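PDB 3OOS: Alpha/beta hydrolase family protein from Bacillus anthracis, which probably hydrolyses a substrate that has yet to be identified, as a member of the alpha/beta hydrolase fold family. Local coordinates for residues T41-F46 against V52-L57; E76-L81 against G102-V107; E82-A87 against N91-A96; Y108-Q113 against Y211-K216. All blocks are in the same frame, centred on the assembly; numbering follows the deposited sequence.

Interaction 1 (T41-F46 against V52-L57)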
loop_
_atom_site.group_PDB
_atom_site.type_symbol
_atom_site.label_atom_id
_atom_site.label_comp_id
_atom_site.label_asym_id
_atom_site.label_seq_id
_atom_site.Cartn_x
_atom_site.Cartn_y
_atom_site.Cartn_z
ATOM N N THR A 41 -5.054 -2.303 -9.249
ATOM C CA THR A 41 -6.477 -2.361 -8.890
ATOM C C THR A 41 -6.854 -1.531 -7.657
ATOM O O THR A 41 -8.020 -1.176 -7.488
ATOM C CB THR A 41 -6.973 -3.809 -8.715
ATOM O OG1 THR A 41 -6.110 -4.504 -7.814
ATOM C CG2 THR A 41 -7.003 -4.533 -10.054
ATOM N N PHE A 42 -5.876 -1.229 -6.803
ATOM C CA PHE A 42 -6.083 -0.278 -5.711
ATOM C C PHE A 42 -6.055 1.161 -6.235
ATOM O O PHE A 42 -6.896 1.983 -5.856
ATOM C CB PHE A 42 -5.054 -0.489 -4.591
ATOM C CG PHE A 42 -4.962 0.654 -3.618
ATOM C CD1 PHE A 42 -6.002 0.925 -2.732
ATOM C CD2 PHE A 42 -3.822 1.454 -3.580
ATOM C CE1 PHE A 42 -5.912 1.988 -1.833
ATOM C CE2 PHE A 42 -3.721 2.514 -2.687
ATOM C CZ PHE A 42 -4.769 2.783 -1.808
ATOM N N ALA A 43 -5.095 1.457 -7.111
ATOM C CA ALA A 43 -4.947 2.800 -7.680
ATOM C C ALA A 43 -6.081 3.175 -8.633
ATOM O O ALA A 43 -6.523 4.325 -8.654
ATOM C CB ALA A 43 -3.589 2.940 -8.384
ATOM N N ASN A 44 -6.560 2.200 -9.404
ATOM C CA ASN A 44 -7.483 2.481 -10.508
ATOM C C ASN A 44 -8.787 3.203 -10.141
ATOM O O ASN A 44 -9.168 4.146 -10.835
ATOM C CB ASN A 44 -7.766 1.219 -11.336
ATOM C CG ASN A 44 -8.157 1.536 -12.770
ATOM O OD1 ASN A 44 -9.069 0.922 -13.330
ATOM N ND2 ASN A 44 -7.470 2.495 -13.373
ATOM N N PRO A 45 -9.472 2.785 -9.050
ATOM C CA PRO A 45 -10.710 3.498 -8.706
ATOM C C PRO A 45 -10.505 4.991 -8.453
ATOM O O PRO A 45 -11.409 5.789 -8.703
ATOM C CB PRO A 45 -11.170 2.798 -7.422
ATOM C CG PRO A 45 -10.628 1.423 -7.549
ATOM C CD PRO A 45 -9.282 1.596 -8.197
ATOM N N PHE A 46 -9.322 5.369 -7.979
ATOM C CA PHE A 46 -9.036 6.775 -7.712
ATOM C C PHE A 46 -8.968 7.631 -8.978
ATOM O O PHE A 46 -9.203 8.838 -8.921
ATOM C CB PHE A 46 -7.763 6.914 -6.874
ATOM C CG PHE A 46 -7.909 6.370 -5.487
ATOM C CD1 PHE A 46 -8.514 7.132 -4.489
ATOM C CD2 PHE A 46 -7.470 5.085 -5.182
ATOM C CE1 PHE A 46 -8.664 6.626 -3.199
ATOM C CE2 PHE A 46 -7.624 4.566 -3.897
ATOM C CZ PHE A 46 -8.220 5.340 -2.904
ATOM N N VAL A 52 -3.916 10.399 -10.826
ATOM C CA VAL A 52 -3.178 9.429 -10.013
ATOM C C VAL A 52 -1.764 9.192 -10.524
ATOM O O VAL A 52 -1.569 8.826 -11.683
ATOM C CB VAL A 52 -3.949 8.087 -9.892
ATOM C CG1 VAL A 52 -3.182 7.095 -9.016
ATOM C CG2 VAL A 52 -5.342 8.332 -9.323
ATOM N N TYR A 53 -0.796 9.420 -9.639
ATOM C CA TYR A 53 0.617 9.172 -9.903
ATOM C C TYR A 53 1.016 7.881 -9.204
ATOM O O TYR A 53 1.240 7.861 -7.989
ATOM C CB TYR A 53 1.467 10.351 -9.402
ATOM C CG TYR A 53 1.218 11.627 -10.175
ATOM C CD1 TYR A 53 0.125 12.449 -9.874
ATOM C CD2 TYR A 53 2.061 12.007 -11.214
ATOM C CE1 TYR A 53 -0.113 13.619 -10.593
ATOM C CE2 TYR A 53 1.830 13.169 -11.938
ATOM C CZ TYR A 53 0.745 13.971 -11.622
ATOM O OH TYR A 53 0.513 15.122 -12.338
ATOM N N LEU A 54 1.073 6.804 -9.982
ATOM C CA LEU A 54 1.424 5.478 -9.479
ATOM C C LEU A 54 2.935 5.296 -9.598
ATOM O O LEU A 54 3.455 5.089 -10.694
ATOM C CB LEU A 54 0.670 4.398 -10.266
ATOM C CG LEU A 54 0.880 2.926 -9.890
ATOM C CD1 LEU A 54 0.384 2.639 -8.478
ATOM C CD2 LEU A 54 0.178 2.025 -10.904
ATOM N N VAL A 55 3.626 5.388 -8.464
ATOM C CA VAL A 55 5.087 5.503 -8.443
ATOM C C VAL A 55 5.822 4.177 -8.233
ATOM O O VAL A 55 5.478 3.387 -7.350
ATOM C CB VAL A 55 5.544 6.523 -7.365
ATOM C CG1 VAL A 55 7.071 6.665 -7.338
ATOM C CG2 VAL A 55 4.887 7.876 -7.603
ATOM N N ASN A 56 6.835 3.950 -9.067
ATOM C CA ASN A 56 7.839 2.920 -8.814
ATOM C C ASN A 56 8.967 3.503 -7.962
ATOM O O ASN A 56 9.671 4.425 -8.387
ATOM C CB ASN A 56 8.384 2.343 -10.133
ATOM C CG ASN A 56 7.566 1.163 -10.649
ATOM O OD1 ASN A 56 7.575 0.857 -11.849
ATOM N ND2 ASN A 56 6.869 0.490 -9.749
ATOM N N LEU A 57 9.120 2.977 -6.750
ATOM C CA LEU A 57 10.129 3.475 -5.818
ATOM C C LEU A 57 11.531 3.020 -6.221
ATOM O O LEU A 57 11.696 2.292 -7.201
ATOM C CB LEU A 57 9.805 3.031 -4.389
ATOM C CG LEU A 57 8.487 3.554 -3.812
ATOM C CD1 LEU A 57 8.241 2.952 -2.440
ATOM C CD2 LEU A 57 8.477 5.079 -3.756
#

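Interaction 2 (E76-L81 against G102-V107)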
loop_
_atom_site.group_PDB
_atom_site.type_symbol
_atom_site.label_atom_id
_atom_site.label_comp_id
_atom_site.label_asym_id
_atom_site.label_seq_id
_atom_site.Cartn_x
_atom_site.Cartn_y
_atom_site.Cartn_z
ATOM N N GLU A 76 13.446 7.629 3.912
ATOM C CA GLU A 76 14.128 7.949 2.650
ATOM C C GLU A 76 13.149 7.882 1.479
ATOM O O GLU A 76 13.247 8.665 0.530
ATOM C CB GLU A 76 15.330 7.028 2.413
ATOM C CG GLU A 76 16.519 7.318 3.341
ATOM C CD GLU A 76 17.088 8.719 3.164
ATOM O OE1 GLU A 76 17.494 9.058 2.036
ATOM O OE2 GLU A 76 17.135 9.481 4.157
ATOM N N THR A 77 12.195 6.956 1.568
ATOM C CA THR A 77 11.108 6.848 0.594
ATOM C C THR A 77 10.304 8.154 0.523
ATOM O O THR A 77 10.012 8.657 -0.570
ATOM C CB THR A 77 10.173 5.660 0.926
ATOM O OG1 THR A 77 10.927 4.440 0.927
ATOM C CG2 THR A 77 9.034 5.555 -0.083
ATOM N N ILE A 78 9.959 8.705 1.686
ATOM C CA ILE A 78 9.217 9.970 1.733
ATOM C C ILE A 78 10.003 11.108 1.073
ATOM O O ILE A 78 9.432 11.911 0.329
ATOM C CB ILE A 78 8.762 10.341 3.176
ATOM C CG1 ILE A 78 7.835 9.262 3.749
ATOM C CG2 ILE A 78 8.046 11.703 3.201
ATOM C CD1 ILE A 78 6.738 8.785 2.805
ATOM N N LYS A 79 11.308 11.158 1.331
ATOM C CA LYS A 79 12.183 12.145 0.699
ATOM C C LYS A 79 12.176 12.004 -0.828
ATOM O O LYS A 79 12.175 13.005 -1.546
ATOM C CB LYS A 79 13.603 12.035 1.253
ATOM C CG LYS A 79 13.696 12.297 2.747
ATOM C CD LYS A 79 15.115 12.095 3.247
ATOM C CE LYS A 79 15.231 12.453 4.718
ATOM N NZ LYS A 79 14.951 13.897 4.943
ATOM N N ASP A 80 12.156 10.760 -1.310
ATOM C CA ASP A 80 12.053 10.471 -2.748
ATOM C C ASP A 80 10.721 10.958 -3.319
ATOM O O ASP A 80 10.691 11.614 -4.362
ATOM C CB ASP A 80 12.217 8.971 -3.023
ATOM C CG ASP A 80 13.656 8.494 -2.882
ATOM O OD1 ASP A 80 14.568 9.327 -2.692
ATOM O OD2 ASP A 80 13.870 7.266 -2.973
ATOM N N LEU A 81 9.625 10.644 -2.629
ATOM C CA LEU A 81 8.298 11.085 -3.066
ATOM C C LEU A 81 8.180 12.610 -3.064
ATOM O O LEU A 81 7.557 13.194 -3.952
ATOM C CB LEU A 81 7.191 10.450 -2.214
ATOM C CG LEU A 81 7.032 8.931 -2.368
ATOM C CD1 LEU A 81 6.023 8.391 -1.363
ATOM C CD2 LEU A 81 6.646 8.538 -3.800
ATOM N N GLY A 102 -0.148 1.542 3.292
ATOM C CA GLY A 102 -0.862 2.341 4.295
ATOM C C GLY A 102 0.054 2.787 5.424
ATOM O O GLY A 102 -0.057 3.907 5.925
HETATM N N MSE A 103 0.972 1.911 5.824
HETATM C CA MSE A 103 1.977 2.275 6.818
HETATM C C MSE A 103 2.846 3.403 6.276
HETATM O O MSE A 103 3.155 4.357 6.993
HETATM C CB MSE A 103 2.827 1.064 7.196
HETATM C CG MSE A 103 2.025 -0.057 7.825
HETATM SE SE MSE A 103 3.080 -1.669 8.048
HETATM C CE MSE A 103 1.604 -2.887 8.386
ATOM N N LEU A 104 3.218 3.298 5.002
ATOM C CA LEU A 104 3.987 4.349 4.341
ATOM C C LEU A 104 3.222 5.681 4.333
ATOM O O LEU A 104 3.819 6.742 4.555
ATOM C CB LEU A 104 4.375 3.919 2.922
ATOM C CG LEU A 104 5.260 4.869 2.109
ATOM C CD1 LEU A 104 6.602 5.142 2.803
ATOM C CD2 LEU A 104 5.476 4.297 0.711
ATOM N N ALA A 105 1.910 5.617 4.104
ATOM C CA ALA A 105 1.035 6.796 4.170
ATOM C C ALA A 105 1.120 7.500 5.523
ATOM O O ALA A 105 1.192 8.730 5.591
ATOM C CB ALA A 105 -0.413 6.410 3.867
ATOM N N LEU A 106 1.102 6.710 6.593
ATOM C CA LEU A 106 1.184 7.255 7.944
ATOM C C LEU A 106 2.524 7.940 8.181
ATOM O O LEU A 106 2.575 9.002 8.798
ATOM C CB LEU A 106 0.925 6.170 8.994
ATOM C CG LEU A 106 -0.472 5.531 8.950
ATOM C CD1 LEU A 106 -0.555 4.350 9.913
ATOM C CD2 LEU A 106 -1.595 6.543 9.245
ATOM N N VAL A 107 3.599 7.342 7.677
ATOM C CA VAL A 107 4.925 7.955 7.777
ATOM C C VAL A 107 5.022 9.225 6.919
ATOM O O VAL A 107 5.635 10.200 7.339
ATOM C CB VAL A 107 6.059 6.937 7.479
ATOM C CG1 VAL A 107 7.432 7.610 7.528
ATOM C CG2 VAL A 107 6.004 5.794 8.491
#

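Interaction 3 (E82-A87 against N91-A96)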
loop_
_atom_site.group_PDB
_atom_site.type_symbol
_atom_site.label_atom_id
_atom_site.label_comp_id
_atom_site.label_asym_id
_atom_site.label_seq_id
_atom_site.Cartn_x
_atom_site.Cartn_y
_atom_site.Cartn_z
ATOM N N GLU A 82 8.787 13.242 -2.064
ATOM C CA GLU A 82 8.809 14.698 -1.984
ATOM C C GLU A 82 9.586 15.320 -3.147
ATOM O O GLU A 82 9.175 16.346 -3.699
ATOM C CB GLU A 82 9.367 15.144 -0.631
ATOM C CG GLU A 82 8.350 15.031 0.495
ATOM C CD GLU A 82 7.267 16.089 0.400
ATOM O OE1 GLU A 82 7.486 17.207 0.914
ATOM O OE2 GLU A 82 6.202 15.804 -0.195
ATOM N N ALA A 83 10.689 14.680 -3.533
ATOM C CA ALA A 83 11.481 15.132 -4.675
ATOM C C ALA A 83 10.694 15.007 -5.981
ATOM O O ALA A 83 10.792 15.875 -6.849
ATOM C CB ALA A 83 12.805 14.363 -4.757
ATOM N N ILE A 84 9.913 13.935 -6.110
ATOM C CA ILE A 84 9.050 13.750 -7.281
ATOM C C ILE A 84 7.986 14.846 -7.309
ATOM O O ILE A 84 7.779 15.493 -8.340
ATOM C CB ILE A 84 8.407 12.342 -7.304
ATOM C CG1 ILE A 84 9.498 11.282 -7.504
ATOM C CG2 ILE A 84 7.326 12.243 -8.397
ATOM C CD1 ILE A 84 9.042 9.852 -7.268
ATOM N N ARG A 85 7.329 15.059 -6.170
ATOM C CA ARG A 85 6.337 16.130 -6.041
ATOM C C ARG A 85 6.902 17.492 -6.474
ATOM O O ARG A 85 6.272 18.208 -7.262
ATOM C CB ARG A 85 5.785 16.195 -4.611
ATOM C CG ARG A 85 4.654 17.216 -4.447
ATOM C CD ARG A 85 4.316 17.516 -2.976
ATOM N NE ARG A 85 5.488 17.805 -2.140
ATOM C CZ ARG A 85 6.239 18.905 -2.219
ATOM N NH1 ARG A 85 5.975 19.853 -3.115
ATOM N NH2 ARG A 85 7.272 19.055 -1.400
ATOM N N GLU A 86 8.086 17.827 -5.965
ATOM C CA GLU A 86 8.762 19.085 -6.294
ATOM C C GLU A 86 9.134 19.185 -7.775
ATOM O O GLU A 86 9.011 20.252 -8.379
ATOM C CB GLU A 86 10.009 19.264 -5.425
ATOM C CG GLU A 86 9.709 19.518 -3.954
ATOM C CD GLU A 86 9.312 20.953 -3.676
ATOM O OE1 GLU A 86 9.721 21.848 -4.446
ATOM O OE2 GLU A 86 8.598 21.189 -2.681
ATOM N N ALA A 87 9.582 18.069 -8.351
ATOM C CA ALA A 87 9.970 18.007 -9.764
ATOM C C ALA A 87 8.757 18.122 -10.693
ATOM O O ALA A 87 8.886 18.521 -11.851
ATOM C CB ALA A 87 10.750 16.728 -10.050
ATOM N N ASN A 91 2.451 21.695 -5.451
ATOM C CA ASN A 91 2.623 22.246 -4.112
ATOM C C ASN A 91 2.211 21.249 -3.025
ATOM O O ASN A 91 2.949 21.024 -2.057
ATOM C CB ASN A 91 1.842 23.557 -3.979
ATOM C CG ASN A 91 2.089 24.252 -2.659
ATOM O OD1 ASN A 91 1.153 24.504 -1.899
ATOM N ND2 ASN A 91 3.350 24.559 -2.371
ATOM N N LYS A 92 1.023 20.673 -3.195
ATOM C CA LYS A 92 0.510 19.653 -2.288
ATOM C C LYS A 92 -0.211 18.575 -3.082
ATOM O O LYS A 92 -0.824 18.858 -4.112
ATOM C CB LYS A 92 -0.451 20.265 -1.261
ATOM C CG LYS A 92 0.210 21.172 -0.231
ATOM C CD LYS A 92 -0.813 21.957 0.575
ATOM C CE LYS A 92 -1.551 21.064 1.561
ATOM N NZ LYS A 92 -2.410 21.859 2.485
ATOM N N TRP A 93 -0.130 17.337 -2.605
ATOM C CA TRP A 93 -0.917 16.253 -3.197
ATOM C C TRP A 93 -1.419 15.282 -2.136
ATOM O O TRP A 93 -0.989 15.332 -0.980
ATOM C CB TRP A 93 -0.160 15.524 -4.326
ATOM C CG TRP A 93 1.154 14.841 -3.977
ATOM C CD1 TRP A 93 1.746 14.726 -2.742
ATOM C CD2 TRP A 93 2.006 14.143 -4.893
ATOM N NE1 TRP A 93 2.922 14.017 -2.848
ATOM C CE2 TRP A 93 3.103 13.647 -4.156
ATOM C CE3 TRP A 93 1.949 13.895 -6.274
ATOM C CZ2 TRP A 93 4.140 12.919 -4.753
ATOM C CZ3 TRP A 93 2.979 13.172 -6.867
ATOM C CH2 TRP A 93 4.058 12.694 -6.107
ATOM N N GLY A 94 -2.346 14.414 -2.523
ATOM C CA GLY A 94 -2.826 13.378 -1.618
ATOM C C GLY A 94 -1.899 12.181 -1.687
ATOM O O GLY A 94 -1.144 12.025 -2.649
ATOM N N PHE A 95 -1.934 11.348 -0.653
ATOM C CA PHE A 95 -1.258 10.063 -0.715
ATOM C C PHE A 95 -2.197 8.948 -0.292
ATOM O O PHE A 95 -2.835 9.032 0.753
ATOM C CB PHE A 95 0.017 10.022 0.137
ATOM C CG PHE A 95 0.789 8.738 -0.026
ATOM C CD1 PHE A 95 1.775 8.626 -0.997
ATOM C CD2 PHE A 95 0.482 7.621 0.749
ATOM C CE1 PHE A 95 2.474 7.425 -1.171
ATOM C CE2 PHE A 95 1.171 6.416 0.581
ATOM C CZ PHE A 95 2.168 6.320 -0.382
ATOM N N ALA A 96 -2.257 7.901 -1.110
ATOM C CA ALA A 96 -3.078 6.735 -0.827
ATOM C C ALA A 96 -2.232 5.468 -0.850
ATOM O O ALA A 96 -1.457 5.237 -1.782
ATOM C CB ALA A 96 -4.226 6.633 -1.830
#

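Interaction 4 (Y108-Q113 against Y211-K216)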
loop_
_atom_site.group_PDB
_atom_site.type_symbol
_atom_site.label_atom_id
_atom_site.label_comp_id
_atom_site.label_asym_id
_atom_site.label_seq_id
_atom_site.Cartn_x
_atom_site.Cartn_y
_atom_site.Cartn_z
ATOM N N TYR A 108 4.396 9.235 5.740
ATOM C CA TYR A 108 4.333 10.471 4.945
ATOM C C TYR A 108 3.706 11.594 5.779
ATOM O O TYR A 108 4.225 12.719 5.825
ATOM C CB TYR A 108 3.541 10.260 3.644
ATOM C CG TYR A 108 3.959 11.140 2.469
ATOM C CD1 TYR A 108 4.423 12.449 2.656
ATOM C CD2 TYR A 108 3.867 10.661 1.162
ATOM C CE1 TYR A 108 4.798 13.249 1.569
ATOM C CE2 TYR A 108 4.231 11.448 0.073
ATOM C CZ TYR A 108 4.696 12.735 0.279
ATOM O OH TYR A 108 5.056 13.498 -0.815
ATOM N N ALA A 109 2.607 11.272 6.460
ATOM C CA ALA A 109 1.914 12.250 7.299
ATOM C C ALA A 109 2.775 12.722 8.475
ATOM O O ALA A 109 2.831 13.917 8.769
ATOM C CB ALA A 109 0.588 11.685 7.783
ATOM N N THR A 110 3.462 11.802 9.141
ATOM C CA THR A 110 4.245 12.192 10.316
ATOM C C THR A 110 5.517 12.975 9.957
ATOM O O THR A 110 5.957 13.834 10.723
ATOM C CB THR A 110 4.580 10.996 11.232
ATOM O OG1 THR A 110 5.361 10.036 10.513
ATOM C CG2 THR A 110 3.297 10.336 11.754
ATOM N N GLU A 111 6.099 12.677 8.800
ATOM C CA GLU A 111 7.313 13.366 8.365
ATOM C C GLU A 111 7.000 14.680 7.660
ATOM O O GLU A 111 7.665 15.692 7.900
ATOM C CB GLU A 111 8.143 12.474 7.435
ATOM C CG GLU A 111 8.776 11.272 8.116
ATOM C CD GLU A 111 10.104 11.595 8.775
ATOM O OE1 GLU A 111 11.017 12.092 8.080
ATOM O OE2 GLU A 111 10.241 11.334 9.988
ATOM N N ALA A 112 5.987 14.661 6.795
ATOM C CA ALA A 112 5.761 15.761 5.849
ATOM C C ALA A 112 4.297 16.081 5.561
ATOM O O ALA A 112 3.926 16.295 4.404
ATOM C CB ALA A 112 6.510 15.469 4.532
ATOM N N GLN A 113 3.470 16.149 6.604
ATOM C CA GLN A 113 2.034 16.393 6.404
ATOM C C GLN A 113 1.731 17.707 5.694
ATOM O O GLN A 113 0.699 17.830 5.038
ATOM C CB GLN A 113 1.240 16.308 7.717
ATOM C CG GLN A 113 1.622 17.335 8.773
ATOM C CD GLN A 113 0.732 17.260 10.000
ATOM O OE1 GLN A 113 -0.494 17.290 9.894
ATOM N NE2 GLN A 113 1.348 17.167 11.172
ATOM N N TYR A 211 9.040 -0.076 13.839
ATOM C CA TYR A 211 7.863 0.629 13.335
ATOM C C TYR A 211 6.829 0.929 14.421
ATOM O O TYR A 211 6.231 0.017 14.995
ATOM C CB TYR A 211 7.220 -0.107 12.146
ATOM C CG TYR A 211 5.955 0.571 11.667
ATOM C CD1 TYR A 211 5.991 1.870 11.159
ATOM C CD2 TYR A 211 4.720 -0.076 11.743
ATOM C CE1 TYR A 211 4.835 2.509 10.730
ATOM C CE2 TYR A 211 3.550 0.558 11.318
ATOM C CZ TYR A 211 3.619 1.851 10.811
ATOM O OH TYR A 211 2.479 2.491 10.389
ATOM N N ASP A 212 6.634 2.220 14.690
ATOM C CA ASP A 212 5.642 2.691 15.654
ATOM C C ASP A 212 5.469 4.195 15.489
ATOM O O ASP A 212 6.397 4.965 15.742
ATOM C CB ASP A 212 6.069 2.351 17.091
ATOM C CG ASP A 212 4.984 2.643 18.122
ATOM O OD1 ASP A 212 3.870 3.067 17.742
ATOM O OD2 ASP A 212 5.250 2.439 19.329
ATOM N N VAL A 213 4.275 4.599 15.055
ATOM C CA VAL A 213 3.938 6.013 14.882
ATOM C C VAL A 213 2.714 6.428 15.713
ATOM O O VAL A 213 2.155 7.499 15.502
ATOM C CB VAL A 213 3.720 6.381 13.383
ATOM C CG1 VAL A 213 5.007 6.179 12.583
ATOM C CG2 VAL A 213 2.558 5.580 12.772
ATOM N N ARG A 214 2.315 5.585 16.665
ATOM C CA ARG A 214 1.078 5.813 17.428
ATOM C C ARG A 214 0.989 7.194 18.075
ATOM O O ARG A 214 -0.036 7.866 17.964
ATOM C CB ARG A 214 0.881 4.730 18.490
ATOM C CG ARG A 214 0.445 3.390 17.920
ATOM C CD ARG A 214 0.449 2.313 18.994
ATOM N NE ARG A 214 1.806 1.994 19.444
ATOM C CZ ARG A 214 2.099 1.099 20.384
ATOM N NH1 ARG A 214 1.132 0.419 20.990
ATOM N NH2 ARG A 214 3.366 0.880 20.719
ATOM N N GLN A 215 2.055 7.608 18.752
ATOM C CA GLN A 215 2.044 8.892 19.446
ATOM C C GLN A 215 2.065 10.055 18.462
ATOM O O GLN A 215 1.376 11.058 18.656
ATOM C CB GLN A 215 3.198 8.995 20.450
ATOM C CG GLN A 215 3.094 8.027 21.631
ATOM C CD GLN A 215 1.833 8.229 22.470
ATOM O OE1 GLN A 215 1.400 9.360 22.711
ATOM N NE2 GLN A 215 1.242 7.126 22.922
ATOM N N LYS A 216 2.835 9.905 17.390
ATOM C CA LYS A 216 2.928 10.952 16.381
ATOM C C LYS A 216 1.613 11.164 15.630
ATOM O O LYS A 216 1.352 12.268 15.156
ATOM C CB LYS A 216 4.085 10.689 15.413
ATOM C CG LYS A 216 5.452 11.044 16.002
ATOM C CD LYS A 216 6.583 10.980 14.966
ATOM C CE LYS A 216 6.889 9.555 14.514
ATOM N NZ LYS A 216 7.321 8.666 15.642
#

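Interaction 1 (T41-F46 against V52-L57)
Val-52 meets both Ala-43 and Phe-46, and its side chain can be followed branch by branch. Val-52 CB stays at a distance, 5.0 Å from Phe-46 CB, and the two methyls do the touching. Val-52 CG2 comes in against the backbone end of Phe-46, 3.7 Å from Phe-46 CB and equally near the carbonyl carbon of that residue. CG1, lying anti to the backbone N (chi1 -179°), is turned instead to Ala-43, where Val-52 CG1 and Ala-43 CB are 4.2 Å apart. The fork of the valine thus spans two residues one turn apart in the helically coiled 41-46 segment. The same Ala-43 CB has a second partner two residues along the strand: Leu-54 CD1 approaches it to 4.0 Å. Phe-46 gives only the root of its side chain to this contact. Its CG lies anti to the carbonyl carbon (chi1 -67°), and the ring leads away from the strand, with Ala-43 O at its edge and in its plane. A weak bond from Phe-46 N to Ala-43 O, 3.1 Å, ties the two contact residues together. Nothing polar crosses between the segments, and all four touching residues are buried. Strand 51-55 runs between strands 13-20 and 25-28 of the main sheet, with backbone bonds from Val-52 to Lys-20 and from Tyr-53 to Val-28. Ala-43 and Phe-46 also reach strand 25-28, at Val-28 and Leu-26, and Phe-46 touches Val-274 of helix 267-276, while Val-55 packs on Leu-81 and Ile-84 of helix 74-87.

Interaction 2 (E76-L81 against G102-V107)
Thr-77 and Ile-78 meet Leu-104 and Val-107 in a buried, apolar crossing of two helices, 74-87 and 100-112, which lie on either side of strand 93-98 in the chain. The short axes pass 10.4 Å apart at a signed angle of -76°, a steep crossing that confines the contact to a few side chains. Leu-104 carries most of it. Its CG lies anti to the backbone N (chi1 -176°), and Leu-104 CD1 reaches forward to Ile-78 CD1 at 3.6 Å, the two side chains running antiparallel alongside each other. From the same leucine methyl, Leu-104 CD1, Thr-77 CG2 is 3.8 Å away, and Leu-104 CD2 approaches that methyl to 3.9 Å, so both branches straddle it. Farther along, Ile-78 CG1 and Val-107 CG1 close the interface at 4.1 Å. The hydroxyl of Thr-77 takes no part here: it bonds to Ser-73 O and to Arg-199. The start of helix 100-112 overlaps a GxSxG sequence consistent with a nucleophile elbow, whose residues Leu-104 touches. Toward the main sheet, Leu-81 and Leu-104 both rest on Phe-95 of strand 93-98, and Leu-106 reaches Ile-119 and Val-121 of strand 116-122.

Interaction 3 (E82-A87 against N91-A96)
Arg-85 lays the aliphatic part of its side chain over one face of the Trp-93 indole, and here the contact is close. Arg-85 CB sits 3.7 Å from Trp-93 CZ2, offset toward the rim. The next carbon, Arg-85 CG, lies 3.9 Å from the centroid of the five-membered ring and 9° off its normal, a CH-pi contact. Arg-85 CD then passes 3.8 Å from Trp-93 NE1. Ile-84 CG2 adds a contact of 4.0 Å with Trp-93 CH2. A bend at chi3 (48°) takes the arginine's charged end off the ring, and the guanidinium plane stands 89° to the indole. It is gripped side-on by Glu-82: Arg-85 NE bonds Glu-82 OE2 at 2.9 Å, almost straight, and Arg-85 NH2 bonds Glu-82 OE1 at 3.0 Å, each acceptor oxygen being approached from above the carboxylate plane. The segments belong to the end of helix 74-87 and to strand 93-98, the helix-to-strand turn of a beta-alpha-beta crossover from strand 51-55 in the alpha/beta hydrolase fold. Tyr-108 OH, from helix 100-112, joins the two halves by bonding both Glu-82 OE2 and Trp-93 NE1. Toward solvent the packing is looser. Arg-85 NH1 comes 3.4 Å from Asn-91 O, but at a poor angle and not as a hydrogen bond; that nitrogen bonds Ile-90 O instead. Asn-91 and Lys-92 are exposed, their CB atoms pointing away from the helix. On this outer side Glu-86 OE2 receives both NH1 and NH2 of Arg-85, although Glu-86 is modelled in two conformers and the pairing is therefore doubtful.

Interaction 4 (Y108-Q113 against Y211-K216)
Thr-110 meets Lys-216 and Val-213 through a single methyl, with no hydrogen bond between the segments; that so small a group carries a contact bridging 97 intervening residues is its odd feature. Thr-110 CG2 lies 3.8 Å from Lys-216 CB and 4.3 Å from Val-213 CB, so it touches the roots of both side chains. The threonine and lysine side chains lie roughly perpendicular, and the backbones are close, with Thr-110 CA 6.3 Å from Lys-216 CA. The torsion explains the division of labour. Thr-110 OG1 takes the position between the backbone N and the carbonyl carbon (chi1 61°), where it bonds Val-107 O one turn back in its own helix, and CG2 is left anti to the carbonyl carbon, facing across. The turn that presents Val-213 and Lys-216 is probably stiffened by Asp-212. Asp-212 OD1 accepts Arg-214 N at 3.1 Å, an Asx turn, and also Arg-214 NE at 2.9 Å, the two donors arriving from opposite faces of the carboxylate. Arg-214 NH2 completes a side-on grip with Asp-212 OD2 at 2.8 Å, in a salt bridge whose acceptor is met from above the carboxylate plane. The 211-216 segment lies along one side of helix 100-112, from Met-103 to Thr-110: Tyr-211 packs on Met-103, Leu-106 and Val-107, its backbone and that of Val-213 bond to Lys-128 and Ala-126, and Arg-214 touches Glu-242 and Leu-246 of helix 237-246.

Helix 74-87 ties three of the contacts together: interactions 2 and 3 both use it, their centres 11 Å apart, and interaction 1 packs against it where Leu-57 CD1 lies 3.6 Å from Thr-77 CG2. Interaction 3 is nested within the chain loop closed by interaction 2. Helix 100-112 is shared by interactions 2 and 4, with centres 9 Å apart, and Ile-78 CD1 approaches Tyr-108 CB to 3.6 Å. Interactions 1 and 4 do not touch; their nearest atoms are about 8 Å apart. The presumed nucleophile elbow spans the junction of strand 93-98 and helix 100-112, and interaction 2 reaches it through Leu-104.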